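Local atomic coordinates of acyl-[acyl-carrier-protein]--UDP-N-acetylglucosamine O-acyltransferase (Acinetobacter baumannii, PDB entry 4E6U), a protein that catalyses the transfer of an acyl chain from acyl carrier protein to UDP-N-acetylglucosamine, the step that opens lipid A synthesis in the lipopolysaccharide pathway. Residues A[32-37]-A[44-49]; A[66-71]-A[92-97]; A[86-91]-A[98-103]; A[119-124]-A[137-142]; A[125-130]-A[144-149]. All blocks are in the same frame, centred on the assembly; numbering follows the deposited sequence.

Contact 1 (A[32-37]-A[44-49]); sequences CIIGPQ and TKLHSH. With SO4 (sulfate ion), chain C.
Ile34 and Leu46 point at each other across the inside of the coil and meet tip to tip, CD1 of Ile34 lying 3.6 Å from CD2 of Leu46. Ile34 reaches in because CG1 is turned anti to its carbonyl carbon (chi1 -52°), which carries the delta methyl off the strand toward Leu46. Cys32 adds an apolar touch, its SG 4.2 Å from CB of Leu46. Strands 33-34 and 45-46 lie on two different faces of a left-handed parallel beta helix, and Val52 of strand 51-52, in the next coil, touches both Ile34 and Leu46. On the outer side of 44-49, Lys45 runs extended. CE of Lys45 passes 3.8 Å above one face of the His47 ring, near the rim, and its NZ donates to O3 of a sulfate, probably from the crystallisation liquor, at 2.8 Å. The ring of His47 is held by Glu63 through NE2 and stacks on Phe65. Ser48 OG lies in the plane of the His49 ring, at its edge, hydrogen-bonded to ND1 of His49 at 2.8 Å.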
# COMPACT_ATOMS: atom_id res chain seq x y z
N CYS A 32 16.67 -0.35 -17.79
CA CYS A 32 15.56 -1.30 -17.97
C CYS A 32 16.06 -2.69 -18.27
O CYS A 32 17.12 -2.87 -18.88
CB CYS A 32 14.65 -0.86 -19.13
SG CYS A 32 13.64 0.59 -18.77
N ILE A 33 15.26 -3.67 -17.89
CA ILE A 33 15.54 -5.06 -18.19
C ILE A 33 14.38 -5.60 -18.97
O ILE A 33 13.23 -5.52 -18.52
CB ILE A 33 15.69 -5.89 -16.88
CG1 ILE A 33 16.76 -5.31 -15.94
CG2 ILE A 33 15.89 -7.38 -17.20
CD1 ILE A 33 18.14 -5.19 -16.57
N ILE A 34 14.66 -6.11 -20.16
CA ILE A 34 13.65 -6.75 -20.99
C ILE A 34 13.99 -8.23 -21.10
O ILE A 34 15.03 -8.59 -21.68
CB ILE A 34 13.58 -6.12 -22.41
CG1 ILE A 34 13.45 -4.59 -22.36
CG2 ILE A 34 12.47 -6.78 -23.23
CD1 ILE A 34 12.21 -4.09 -21.61
N GLY A 35 13.16 -9.08 -20.53
CA GLY A 35 13.46 -10.49 -20.49
C GLY A 35 13.10 -11.24 -21.76
O GLY A 35 12.68 -10.67 -22.77
N PRO A 36 13.25 -12.56 -21.70
CA PRO A 36 13.00 -13.39 -22.87
C PRO A 36 11.54 -13.43 -23.28
O PRO A 36 10.63 -13.30 -22.43
CB PRO A 36 13.48 -14.77 -22.43
CG PRO A 36 13.27 -14.79 -20.97
CD PRO A 36 13.64 -13.38 -20.54
N GLN A 37 11.30 -13.62 -24.57
CA GLN A 37 9.93 -13.78 -25.09
C GLN A 37 9.04 -12.58 -24.78
O GLN A 37 7.83 -12.72 -24.53
CB GLN A 37 9.29 -15.08 -24.58
CG GLN A 37 10.10 -16.33 -24.92
CD GLN A 37 10.28 -16.52 -26.41
OE1 GLN A 37 9.33 -16.34 -27.18
NE2 GLN A 37 11.49 -16.88 -26.82
N THR A 44 5.28 2.41 -27.80
CA THR A 44 5.32 2.22 -26.35
C THR A 44 6.59 2.85 -25.80
O THR A 44 7.66 2.82 -26.42
CB THR A 44 5.20 0.73 -26.02
OG1 THR A 44 3.82 0.35 -26.16
CG2 THR A 44 5.64 0.41 -24.57
N LYS A 45 6.44 3.46 -24.63
CA LYS A 45 7.55 4.09 -23.91
C LYS A 45 7.71 3.49 -22.53
O LYS A 45 6.76 3.49 -21.73
CB LYS A 45 7.33 5.60 -23.76
CG LYS A 45 8.38 6.30 -22.87
CD LYS A 45 8.14 7.81 -22.82
CE LYS A 45 9.21 8.47 -21.97
NZ LYS A 45 9.05 9.96 -21.96
N LEU A 46 8.90 2.99 -22.27
CA LEU A 46 9.32 2.62 -20.93
C LEU A 46 10.24 3.71 -20.44
O LEU A 46 11.16 4.10 -21.16
CB LEU A 46 10.06 1.29 -20.93
CG LEU A 46 9.24 -0.00 -20.90
CD1 LEU A 46 8.27 -0.09 -22.08
CD2 LEU A 46 10.16 -1.20 -20.89
N HIS A 47 10.00 4.19 -19.22
CA HIS A 47 10.92 5.13 -18.56
C HIS A 47 12.18 4.37 -18.12
O HIS A 47 12.44 3.27 -18.60
CB HIS A 47 10.16 5.77 -17.40
CG HIS A 47 9.11 6.73 -17.85
ND1 HIS A 47 9.18 8.08 -17.60
CD2 HIS A 47 7.98 6.53 -18.58
CE1 HIS A 47 8.12 8.67 -18.14
NE2 HIS A 47 7.39 7.76 -18.75
N SER A 48 12.97 4.96 -17.23
CA SER A 48 14.10 4.22 -16.66
C SER A 48 13.60 3.15 -15.69
O SER A 48 12.45 3.20 -15.21
CB SER A 48 15.04 5.18 -15.90
OG SER A 48 14.49 5.62 -14.67
N HIS A 49 14.44 2.17 -15.39
CA HIS A 49 14.20 1.28 -14.26
C HIS A 49 12.90 0.46 -14.35
O HIS A 49 12.25 0.20 -13.33
CB HIS A 49 14.22 2.02 -12.90
CG HIS A 49 15.54 2.62 -12.55
ND1 HIS A 49 15.86 3.93 -12.85
CD2 HIS A 49 16.60 2.12 -11.89
CE1 HIS A 49 17.07 4.19 -12.41
NE2 HIS A 49 17.54 3.12 -11.82
S SO4 C . 10.31 12.15 -19.09
O1 SO4 C . 11.21 12.85 -20.01
O2 SO4 C . 9.00 12.80 -19.10
O3 SO4 C . 10.16 10.76 -19.52
O4 SO4 C . 10.87 12.19 -17.72

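Contact 2 (A[66-71]-A[92-97]); sequences QFASVG and NLIREH
Glu96 packs alongside Gln66 where equivalent corners of two successive coils of the left-handed beta helix lie on each other. Its CB sits 3.3 Å from the backbone O of Gln66, and its CG runs beside CG of Gln66 at 3.8 Å, the two chains pointing the same way. A bend at chi2 (96°) then swings the carboxylate back toward Arg95. There OE1 takes two bonds from the same face of the carboxylate plane, one from Arg95 NE at 3.0 Å and one from Arg95 NH2 at 2.9 Å, a side-on salt bridge; NH2 also bonds the backbone O of Val73 of the second subunit. OE2 is hydrogen-bonded to Ser69 OG and His101 NE2 of the second subunit. The Phe67 and His97 rings are nearly parallel (9°) but barely overlap; NE2 of His97 is hydrogen-bonded to the backbone O of Phe67 of the second subunit. Within the chain, CD2 of His97 lies 3.5 Å from CB of Phe67, and CA of His97 lies 3.3 Å from the backbone O of Phe67, a C-H...O contact.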
# COMPACT_ATOMS: atom_id res chain seq x y z
N GLN A 66 9.00 4.20 -14.08
CA GLN A 66 10.06 3.59 -13.30
C GLN A 66 9.55 2.75 -12.14
O GLN A 66 8.56 3.10 -11.46
CB GLN A 66 11.01 4.69 -12.75
CG GLN A 66 10.32 5.85 -12.00
CD GLN A 66 9.89 7.02 -12.87
OE1 GLN A 66 9.49 8.08 -12.33
NE2 GLN A 66 9.97 6.87 -14.15
N PHE A 67 10.29 1.66 -11.92
CA PHE A 67 10.08 0.74 -10.80
C PHE A 67 8.81 -0.09 -10.94
O PHE A 67 8.37 -0.73 -9.98
CB PHE A 67 10.09 1.48 -9.45
CG PHE A 67 11.20 2.50 -9.31
CD1 PHE A 67 12.54 2.12 -9.47
CD2 PHE A 67 10.90 3.82 -9.00
CE1 PHE A 67 13.55 3.08 -9.33
CE2 PHE A 67 11.93 4.76 -8.85
CZ PHE A 67 13.23 4.40 -9.03
N ALA A 68 8.25 -0.13 -12.14
CA ALA A 68 7.21 -1.11 -12.43
C ALA A 68 7.83 -2.46 -12.72
O ALA A 68 8.84 -2.58 -13.43
CB ALA A 68 6.38 -0.64 -13.58
N SER A 69 7.19 -3.50 -12.18
CA SER A 69 7.57 -4.89 -12.41
C SER A 69 6.47 -5.51 -13.28
O SER A 69 5.35 -5.73 -12.81
CB SER A 69 7.67 -5.62 -11.08
OG SER A 69 7.96 -6.99 -11.28
N VAL A 70 6.81 -5.72 -14.53
CA VAL A 70 5.80 -6.07 -15.54
C VAL A 70 6.07 -7.46 -16.05
O VAL A 70 7.16 -7.74 -16.57
CB VAL A 70 5.83 -5.05 -16.70
CG1 VAL A 70 4.81 -5.40 -17.79
CG2 VAL A 70 5.51 -3.67 -16.17
N GLY A 71 5.09 -8.35 -15.94
CA GLY A 71 5.27 -9.71 -16.49
C GLY A 71 6.28 -10.52 -15.71
O GLY A 71 7.16 -11.17 -16.27
N ASN A 92 -2.21 2.08 -22.57
CA ASN A 92 -2.29 2.00 -21.12
C ASN A 92 -1.24 2.86 -20.47
O ASN A 92 -0.18 3.11 -21.07
CB ASN A 92 -2.10 0.57 -20.66
CG ASN A 92 -3.20 -0.34 -21.19
OD1 ASN A 92 -4.36 -0.25 -20.75
ND2 ASN A 92 -2.85 -1.22 -22.11
N LEU A 93 -1.53 3.30 -19.26
CA LEU A 93 -0.60 4.03 -18.42
C LEU A 93 -0.35 3.18 -17.19
O LEU A 93 -1.29 2.89 -16.45
CB LEU A 93 -1.20 5.36 -18.00
CG LEU A 93 -1.42 6.37 -19.13
CD1 LEU A 93 -2.27 7.54 -18.66
CD2 LEU A 93 -0.11 6.88 -19.72
N ILE A 94 0.89 2.75 -17.01
CA ILE A 94 1.28 1.91 -15.88
C ILE A 94 2.29 2.71 -15.06
O ILE A 94 3.43 2.92 -15.49
CB ILE A 94 1.84 0.56 -16.37
CG1 ILE A 94 0.75 -0.21 -17.14
CG2 ILE A 94 2.37 -0.27 -15.19
CD1 ILE A 94 1.24 -1.42 -17.92
N ARG A 95 1.85 3.20 -13.91
CA ARG A 95 2.65 4.12 -13.12
C ARG A 95 3.68 3.41 -12.24
O ARG A 95 3.81 2.17 -12.21
CB ARG A 95 1.71 4.99 -12.29
CG ARG A 95 0.80 5.89 -13.16
CD ARG A 95 1.61 6.75 -14.16
NE ARG A 95 2.59 7.54 -13.43
CZ ARG A 95 2.64 8.87 -13.35
NH1 ARG A 95 1.80 9.64 -14.04
NH2 ARG A 95 3.57 9.43 -12.58
N GLU A 96 4.46 4.22 -11.52
CA GLU A 96 5.54 3.69 -10.70
C GLU A 96 5.09 2.61 -9.75
O GLU A 96 3.99 2.68 -9.19
CB GLU A 96 6.21 4.80 -9.88
CG GLU A 96 6.71 6.00 -10.71
CD GLU A 96 5.72 7.14 -10.74
OE1 GLU A 96 4.63 6.99 -11.36
OE2 GLU A 96 6.01 8.18 -10.13
N HIS A 97 5.94 1.61 -9.55
CA HIS A 97 5.75 0.61 -8.49
C HIS A 97 4.61 -0.36 -8.74
O HIS A 97 4.28 -1.14 -7.84
CB HIS A 97 5.61 1.27 -7.10
CG HIS A 97 6.72 2.21 -6.76
ND1 HIS A 97 6.52 3.55 -6.52
CD2 HIS A 97 8.06 2.01 -6.68
CE1 HIS A 97 7.68 4.13 -6.26
NE2 HIS A 97 8.63 3.22 -6.37

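Contact 3 (A[86-91]-A[98-103]); sequences LEIGNN and CSLHRG
Leu86 and Arg102 bring the two backbones closest, CA to CA 4.8 Å, while the axes of strands 86-88 and 99-101 stay 8.3 Å apart and run at 124°, as befits two walls of a beta helix rather than neighbours in one sheet. Leu86 does most of the touching. Its CG stands opposite the backbone N (chi1 169°), which drops the side chain into the coil interior; there CD2 comes 3.9 Å from CB of Leu100, and in the Leu100 conformer given here the two leucines cross obliquely. The base of Leu86 is covered by Arg102, whose CG lies 4.0 Å from the backbone N of Leu86 and 4.1 Å from its CB. Only the aliphatic part of the arginine is used here: the chain bends at chi3 (-53°), and NH1 bonds to the backbone O of Gly71. The outer face of 99-101 meets the third subunit, where Glu96 bonds His101 NE2. Strand 86-88 runs between 56-58 and 110-113 on one wall, and strand 99-101 between 69-70 and 124-125 on another. Val70, Ile94 and Ile113 reach into the same apolar interior, where Ile88 touches all three and Leu100 packs on Ile94 and Ile113.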
# COMPACT_ATOMS: atom_id res chain seq x y z
N LEU A 86 1.79 -12.89 -19.82
CA LEU A 86 1.06 -11.65 -19.61
C LEU A 86 0.83 -10.98 -20.95
O LEU A 86 1.75 -10.89 -21.76
CB LEU A 86 1.83 -10.69 -18.67
CG LEU A 86 1.31 -9.24 -18.56
CD1 LEU A 86 -0.06 -9.21 -17.91
CD2 LEU A 86 2.29 -8.40 -17.73
N GLU A 87 -0.39 -10.49 -21.17
CA GLU A 87 -0.69 -9.65 -22.32
C GLU A 87 -1.22 -8.30 -21.87
O GLU A 87 -2.06 -8.22 -20.97
CB GLU A 87 -1.73 -10.35 -23.21
CG GLU A 87 -1.15 -11.49 -24.01
CD GLU A 87 -2.19 -12.29 -24.78
OE1 GLU A 87 -3.41 -12.00 -24.66
OE2 GLU A 87 -1.77 -13.24 -25.47
N ILE A 88 -0.72 -7.24 -22.50
CA ILE A 88 -1.16 -5.88 -22.26
C ILE A 88 -1.54 -5.31 -23.63
O ILE A 88 -0.78 -5.48 -24.59
CB ILE A 88 -0.01 -5.06 -21.64
CG1 ILE A 88 0.27 -5.54 -20.21
CG2 ILE A 88 -0.30 -3.57 -21.66
CD1 ILE A 88 1.61 -5.05 -19.65
N GLY A 89 -2.69 -4.64 -23.70
CA GLY A 89 -3.17 -4.05 -24.97
C GLY A 89 -2.50 -2.73 -25.28
O GLY A 89 -1.26 -2.60 -25.19
N ASN A 90 -3.30 -1.75 -25.67
CA ASN A 90 -2.78 -0.50 -26.20
C ASN A 90 -3.15 0.68 -25.33
O ASN A 90 -4.17 0.66 -24.65
CB ASN A 90 -3.39 -0.24 -27.59
CG ASN A 90 -3.25 -1.42 -28.49
OD1 ASN A 90 -2.18 -1.99 -28.65
ND2 ASN A 90 -4.37 -1.80 -29.13
N ASN A 91 -2.32 1.72 -25.35
CA ASN A 91 -2.68 3.00 -24.76
C ASN A 91 -2.94 2.96 -23.25
O ASN A 91 -3.76 3.71 -22.73
CB ASN A 91 -3.87 3.65 -25.49
CG ASN A 91 -3.56 4.00 -26.94
OD1 ASN A 91 -3.67 3.16 -27.83
ND2 ASN A 91 -3.18 5.23 -27.17
N CYS A 98 4.03 -0.35 -9.93
CA CYS A 98 3.04 -1.40 -10.24
C CYS A 98 3.69 -2.75 -10.33
O CYS A 98 4.91 -2.87 -10.57
CB CYS A 98 2.31 -1.10 -11.55
SG CYS A 98 1.17 0.30 -11.44
N SER A 99 2.89 -3.79 -10.15
CA SER A 99 3.37 -5.16 -10.33
C SER A 99 2.28 -5.92 -11.07
O SER A 99 1.13 -5.94 -10.62
CB SER A 99 3.76 -5.83 -9.01
OG SER A 99 2.73 -5.70 -8.04
N LEU A 100 2.64 -6.48 -12.21
CA LEU A 100 1.72 -7.22 -13.07
C LEU A 100 2.31 -8.60 -13.26
O LEU A 100 3.42 -8.74 -13.77
CB LEU A 100 1.51 -6.53 -14.42
CG LEU A 100 0.62 -5.29 -14.38
CD1 LEU A 100 1.46 -4.06 -14.06
CD2 LEU A 100 -0.12 -5.13 -15.71
N HIS A 101 1.58 -9.63 -12.84
CA HIS A 101 2.12 -10.98 -12.84
C HIS A 101 1.51 -11.89 -13.88
O HIS A 101 0.36 -11.73 -14.24
CB HIS A 101 2.01 -11.60 -11.45
CG HIS A 101 2.93 -10.98 -10.46
ND1 HIS A 101 2.83 -11.21 -9.11
CD2 HIS A 101 3.94 -10.09 -10.63
CE1 HIS A 101 3.77 -10.52 -8.48
NE2 HIS A 101 4.47 -9.84 -9.38
N ARG A 102 2.33 -12.83 -14.35
CA ARG A 102 1.92 -13.79 -15.37
C ARG A 102 0.97 -14.82 -14.80
O ARG A 102 0.77 -14.91 -13.58
CB ARG A 102 3.16 -14.43 -15.99
CG ARG A 102 4.12 -13.37 -16.58
CD ARG A 102 5.14 -13.96 -17.53
NE ARG A 102 5.91 -15.09 -16.99
CZ ARG A 102 7.17 -15.02 -16.54
NH1 ARG A 102 7.84 -13.88 -16.51
NH2 ARG A 102 7.77 -16.13 -16.13
N GLY A 103 0.34 -15.59 -15.69
CA GLY A 103 -0.71 -16.53 -15.27
C GLY A 103 -0.24 -17.85 -14.69
O GLY A 103 0.94 -18.05 -14.43

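Contact 4 (A[119-124]-A[137-142]); sequences LMVNTH and FANNVG. With EDO (1,2-ethanediol), chain J.
Met120 N donates to the backbone O of Phe137 at 2.9 Å, the first of three main-chain bonds that zip the segments together in parallel register. Val121 O accepts from Asn140 N at 2.9 Å, and Val141 O from His124 N, the straightest of the three at 172°. C-H donors fill in between: Asn139 CA lies 3.3 Å from Val121 O, and Thr123 CA also faces Val141 O. Water 1 donates to both Asn122 O and Val141 O. The two loops are type II turns, Met120 to Thr123 and Ala138 to Val141, set one rung above the other in the left-handed beta helix. Apolar contacts lie on the inner side. Leu119 runs alongside Phe137, CG of Leu119 being 3.9 Å from CD2 of Phe137. CG2 of Thr123 comes across at about a right angle, 3.8 Å from CB of Phe137. Thr123 OG1, beside the backbone N (chi1 -61°), donates to Met120 O at 2.8 Å, supplementing the weak backbone bond of the turn. On the outer side, Asn139 crosses Met120, OD1 being 3.4 Å from CB of Met120. Asn139 OD1 also accepts from Gln75 of the second subunit and, at 3.0 Å, from O1 of an ethanediol probably from the crystallisation liquor.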
# COMPACT_ATOMS: atom_id res chain seq x y z
N LEU A 119 -3.32 2.56 -14.54
CA LEU A 119 -2.91 1.86 -13.33
C LEU A 119 -2.04 2.82 -12.55
O LEU A 119 -0.88 3.04 -12.92
CB LEU A 119 -2.17 0.55 -13.66
CG LEU A 119 -3.02 -0.65 -14.10
CD1 LEU A 119 -3.68 -0.39 -15.44
CD2 LEU A 119 -2.17 -1.91 -14.18
N MET A 120 -2.61 3.42 -11.53
CA MET A 120 -1.86 4.39 -10.72
C MET A 120 -0.82 3.71 -9.86
O MET A 120 -0.71 2.48 -9.83
CB MET A 120 -2.80 5.23 -9.87
CG MET A 120 -3.65 6.16 -10.71
SD MET A 120 -4.58 7.29 -9.65
CE MET A 120 -5.92 7.75 -10.72
N VAL A 121 -0.03 4.53 -9.18
CA VAL A 121 1.14 4.00 -8.46
C VAL A 121 0.78 2.81 -7.59
O VAL A 121 -0.22 2.82 -6.85
CB VAL A 121 1.82 5.10 -7.61
CG1 VAL A 121 2.84 4.53 -6.67
CG2 VAL A 121 2.46 6.16 -8.51
N ASN A 122 1.61 1.78 -7.64
CA ASN A 122 1.45 0.57 -6.83
C ASN A 122 0.13 -0.15 -7.06
O ASN A 122 -0.51 -0.63 -6.11
CB ASN A 122 1.64 0.88 -5.33
CG ASN A 122 1.76 -0.39 -4.45
OD1 ASN A 122 1.36 -0.39 -3.29
ND2 ASN A 122 2.28 -1.47 -5.02
N THR A 123 -0.29 -0.24 -8.31
CA THR A 123 -1.38 -1.17 -8.68
C THR A 123 -0.78 -2.55 -8.85
O THR A 123 0.22 -2.72 -9.56
CB THR A 123 -2.09 -0.76 -9.99
OG1 THR A 123 -2.66 0.54 -9.82
CG2 THR A 123 -3.22 -1.75 -10.32
N HIS A 124 -1.39 -3.54 -8.21
CA HIS A 124 -1.02 -4.93 -8.39
C HIS A 124 -2.08 -5.67 -9.15
O HIS A 124 -3.25 -5.67 -8.74
CB HIS A 124 -0.83 -5.63 -7.05
CG HIS A 124 -0.56 -7.10 -7.18
ND1 HIS A 124 0.66 -7.58 -7.59
CD2 HIS A 124 -1.34 -8.19 -6.96
CE1 HIS A 124 0.63 -8.90 -7.61
NE2 HIS A 124 -0.58 -9.30 -7.22
N PHE A 137 -7.45 2.32 -11.91
CA PHE A 137 -7.08 1.76 -10.62
C PHE A 137 -6.30 2.83 -9.89
O PHE A 137 -5.21 3.21 -10.33
CB PHE A 137 -6.22 0.52 -10.79
CG PHE A 137 -6.85 -0.55 -11.63
CD1 PHE A 137 -7.61 -1.55 -11.03
CD2 PHE A 137 -6.73 -0.52 -13.01
CE1 PHE A 137 -8.19 -2.54 -11.79
CE2 PHE A 137 -7.30 -1.51 -13.78
CZ PHE A 137 -8.04 -2.53 -13.17
N ALA A 138 -6.85 3.35 -8.80
CA ALA A 138 -6.17 4.36 -8.02
C ALA A 138 -5.02 3.77 -7.22
O ALA A 138 -4.77 2.56 -7.24
CB ALA A 138 -7.15 5.11 -7.11
N ASN A 139 -4.28 4.62 -6.54
CA ASN A 139 -3.06 4.18 -5.89
C ASN A 139 -3.25 3.00 -4.96
O ASN A 139 -4.26 2.94 -4.25
CB ASN A 139 -2.45 5.33 -5.07
CG ASN A 139 -1.79 6.35 -5.93
OD1 ASN A 139 -2.35 6.80 -6.91
ND2 ASN A 139 -0.55 6.74 -5.56
N ASN A 140 -2.29 2.10 -4.93
CA ASN A 140 -2.25 1.02 -3.93
C ASN A 140 -3.39 -0.01 -4.04
O ASN A 140 -3.71 -0.70 -3.06
CB ASN A 140 -2.20 1.58 -2.49
CG ASN A 140 -0.96 2.41 -2.21
OD1 ASN A 140 0.12 2.13 -2.71
ND2 ASN A 140 -1.11 3.44 -1.41
N VAL A 141 -4.00 -0.10 -5.21
CA VAL A 141 -5.06 -1.10 -5.42
C VAL A 141 -4.44 -2.49 -5.60
O VAL A 141 -3.47 -2.65 -6.36
CB VAL A 141 -5.95 -0.70 -6.60
CG1 VAL A 141 -6.80 -1.89 -7.06
CG2 VAL A 141 -6.83 0.46 -6.20
N GLY A 142 -4.97 -3.46 -4.89
CA GLY A 142 -4.51 -4.84 -5.02
C GLY A 142 -5.59 -5.69 -5.63
O GLY A 142 -6.66 -5.86 -5.03
C1 EDO J . -4.17 9.29 -5.39
O1 EDO J . -4.86 8.27 -6.14
C2 EDO J . -3.77 8.77 -4.01
O2 EDO J . -4.54 7.60 -3.69
O HOH W 1 -1.02 -2.80 -4.63

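Contact 5 (A[125-130]-A[144-149]); sequences IAHDCI and AGHVHI. With EDO (1,2-ethanediol), chain L; EDO (1,2-ethanediol), chain F.
His127 turns the edge of its ring toward the face of His146, an offset edge-to-face pair with planes at 86° and centroids 4.9 Å apart. The two histidines stand on type II turns, Ala126 to Cys129 and Ala144 to Val147, which stack on successive coils of the left-handed beta helix. One face of the His127 ring rests on Gly145, whose CA lies 4.0 Å from the ring centroid; with no CB there, the backbone can lie close beneath the imidazole. ND1 of His127 donates to Asp128 OD2 at 2.8 Å, met on its anti side but 32° out of the carboxylate plane, which fixes the ring's rotation; NE2 of His127 is hydrogen-bonded at 2.7 Å to O1 of an ethanediol, probably from the crystallisation liquor. Asp128 is itself positioned by Thr104, which also bonds OD2. Its carboxylate lies beside the His146 ring, the planes only 17° apart, with OD2 3.2 Å from CE1 of His146. Asp107 takes ND1 of His146, and Phe164 stacks on that ring. Past the turns, the side chains of Ile130 and His148 run alongside each other, and CD1 of Ile130 sits over the face of the His148 ring, 4.0 Å from its centroid. Below them the backbones pair as parallel strands: Ile130 N donates to Val147 O at 2.9 Å, and Ile130 O accepts from Ile149 N at 2.8 Å.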
# COMPACT_ATOMS: atom_id res chain seq x y z
N ILE A 125 -1.68 -6.29 -10.25
CA ILE A 125 -2.56 -7.20 -11.00
C ILE A 125 -1.99 -8.60 -10.88
O ILE A 125 -0.94 -8.91 -11.44
CB ILE A 125 -2.69 -6.79 -12.49
CG1 ILE A 125 -3.14 -5.34 -12.65
CG2 ILE A 125 -3.60 -7.78 -13.25
CD1 ILE A 125 -4.50 -5.00 -12.08
N ALA A 126 -2.67 -9.46 -10.13
CA ALA A 126 -2.22 -10.81 -9.87
C ALA A 126 -2.37 -11.74 -11.07
O ALA A 126 -3.07 -11.44 -12.03
CB ALA A 126 -3.00 -11.39 -8.69
N HIS A 127 -1.72 -12.89 -10.95
CA HIS A 127 -1.89 -13.96 -11.92
C HIS A 127 -3.33 -14.20 -12.33
O HIS A 127 -4.24 -14.22 -11.50
CB HIS A 127 -1.30 -15.26 -11.37
CG HIS A 127 -1.92 -15.73 -10.09
ND1 HIS A 127 -3.00 -16.60 -10.06
CD2 HIS A 127 -1.61 -15.48 -8.80
CE1 HIS A 127 -3.33 -16.84 -8.80
NE2 HIS A 127 -2.51 -16.17 -8.01
N ASP A 128 -3.52 -14.39 -13.64
CA ASP A 128 -4.78 -14.87 -14.22
C ASP A 128 -5.91 -13.85 -14.22
O ASP A 128 -7.04 -14.16 -14.60
CB ASP A 128 -5.25 -16.18 -13.56
CG ASP A 128 -4.18 -17.24 -13.58
OD1 ASP A 128 -3.72 -17.58 -14.69
OD2 ASP A 128 -3.76 -17.70 -12.49
N CYS A 129 -5.61 -12.62 -13.83
CA CYS A 129 -6.63 -11.59 -13.97
C CYS A 129 -6.92 -11.33 -15.43
O CYS A 129 -6.05 -11.51 -16.31
CB CYS A 129 -6.19 -10.28 -13.31
SG CYS A 129 -6.22 -10.35 -11.52
N ILE A 130 -8.15 -10.90 -15.70
CA ILE A 130 -8.54 -10.42 -17.01
C ILE A 130 -9.16 -9.06 -16.78
O ILE A 130 -10.12 -8.93 -16.04
CB ILE A 130 -9.54 -11.36 -17.73
CG1 ILE A 130 -8.94 -12.76 -17.90
CG2 ILE A 130 -9.96 -10.75 -19.09
CD1 ILE A 130 -9.91 -13.78 -18.52
N ALA A 144 -6.39 -9.40 -6.64
CA ALA A 144 -5.89 -10.74 -6.38
C ALA A 144 -6.14 -11.69 -7.56
O ALA A 144 -6.66 -11.29 -8.61
CB ALA A 144 -6.47 -11.29 -5.07
N GLY A 145 -5.74 -12.94 -7.39
CA GLY A 145 -5.72 -13.88 -8.50
C GLY A 145 -7.06 -14.15 -9.16
O GLY A 145 -8.09 -14.23 -8.49
N HIS A 146 -7.03 -14.32 -10.48
CA HIS A 146 -8.21 -14.77 -11.25
C HIS A 146 -9.38 -13.79 -11.23
O HIS A 146 -10.51 -14.17 -11.52
CB HIS A 146 -8.73 -16.16 -10.79
CG HIS A 146 -7.66 -17.17 -10.49
ND1 HIS A 146 -7.17 -18.04 -11.44
CD2 HIS A 146 -7.01 -17.47 -9.34
CE1 HIS A 146 -6.26 -18.83 -10.89
NE2 HIS A 146 -6.14 -18.50 -9.62
N VAL A 147 -9.12 -12.53 -10.89
CA VAL A 147 -10.17 -11.53 -10.89
C VAL A 147 -10.47 -11.06 -12.31
O VAL A 147 -9.55 -10.84 -13.12
CB VAL A 147 -9.79 -10.31 -9.98
CG1 VAL A 147 -10.72 -9.12 -10.17
CG2 VAL A 147 -9.78 -10.73 -8.53
N HIS A 148 -11.75 -10.90 -12.63
CA HIS A 148 -12.14 -10.38 -13.93
C HIS A 148 -12.77 -9.01 -13.76
O HIS A 148 -13.74 -8.86 -13.02
CB HIS A 148 -13.10 -11.34 -14.65
CG HIS A 148 -12.51 -12.68 -14.97
ND1 HIS A 148 -13.24 -13.71 -15.53
CD2 HIS A 148 -11.26 -13.18 -14.80
CE1 HIS A 148 -12.47 -14.77 -15.68
NE2 HIS A 148 -11.26 -14.48 -15.25
N ILE A 149 -12.19 -8.01 -14.43
CA ILE A 149 -12.66 -6.62 -14.42
C ILE A 149 -13.11 -6.28 -15.83
O ILE A 149 -12.41 -6.57 -16.82
CB ILE A 149 -11.54 -5.64 -13.95
CG1 ILE A 149 -10.77 -6.17 -12.72
CG2 ILE A 149 -12.10 -4.24 -13.78
CD1 ILE A 149 -11.30 -5.71 -11.37
C1 EDO L . -14.55 -9.68 -18.24
O1 EDO L . -15.37 -8.65 -17.67
C2 EDO L . -13.09 -9.24 -18.28
O2 EDO L . -12.95 -8.03 -19.05
C1 EDO F . -1.10 -15.46 -4.94
O1 EDO F . -2.19 -16.32 -5.32
C2 EDO F . -1.63 -14.22 -4.21
O2 EDO F . -2.44 -13.45 -5.11
O HOH W 2 -8.72 -15.97 -15.45

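All five contacts belong to one beta helix. Contacts 1 and 3 run across a coil, wall to wall, and live on apolar side chains in the interior. Contacts 4 and 5 stack neighbouring coils through main-chain hydrogen bonds at their turns; contact 2 also stacks corners, with C-H donors and side chains doing the work. Contacts 1 to 4 are buried and reach other subunits, whereas contact 5 is partly exposed, touches no other chain and gathers histidines and a carboxylate. Contacts 2 and 3 meet at Gly71, whose N probably bonds Leu100 O, and contact 4 is tied to contact 3 through Ser99 and His124. Contacts 1 and 5 lie farthest apart, with centres about 22 Å from each other.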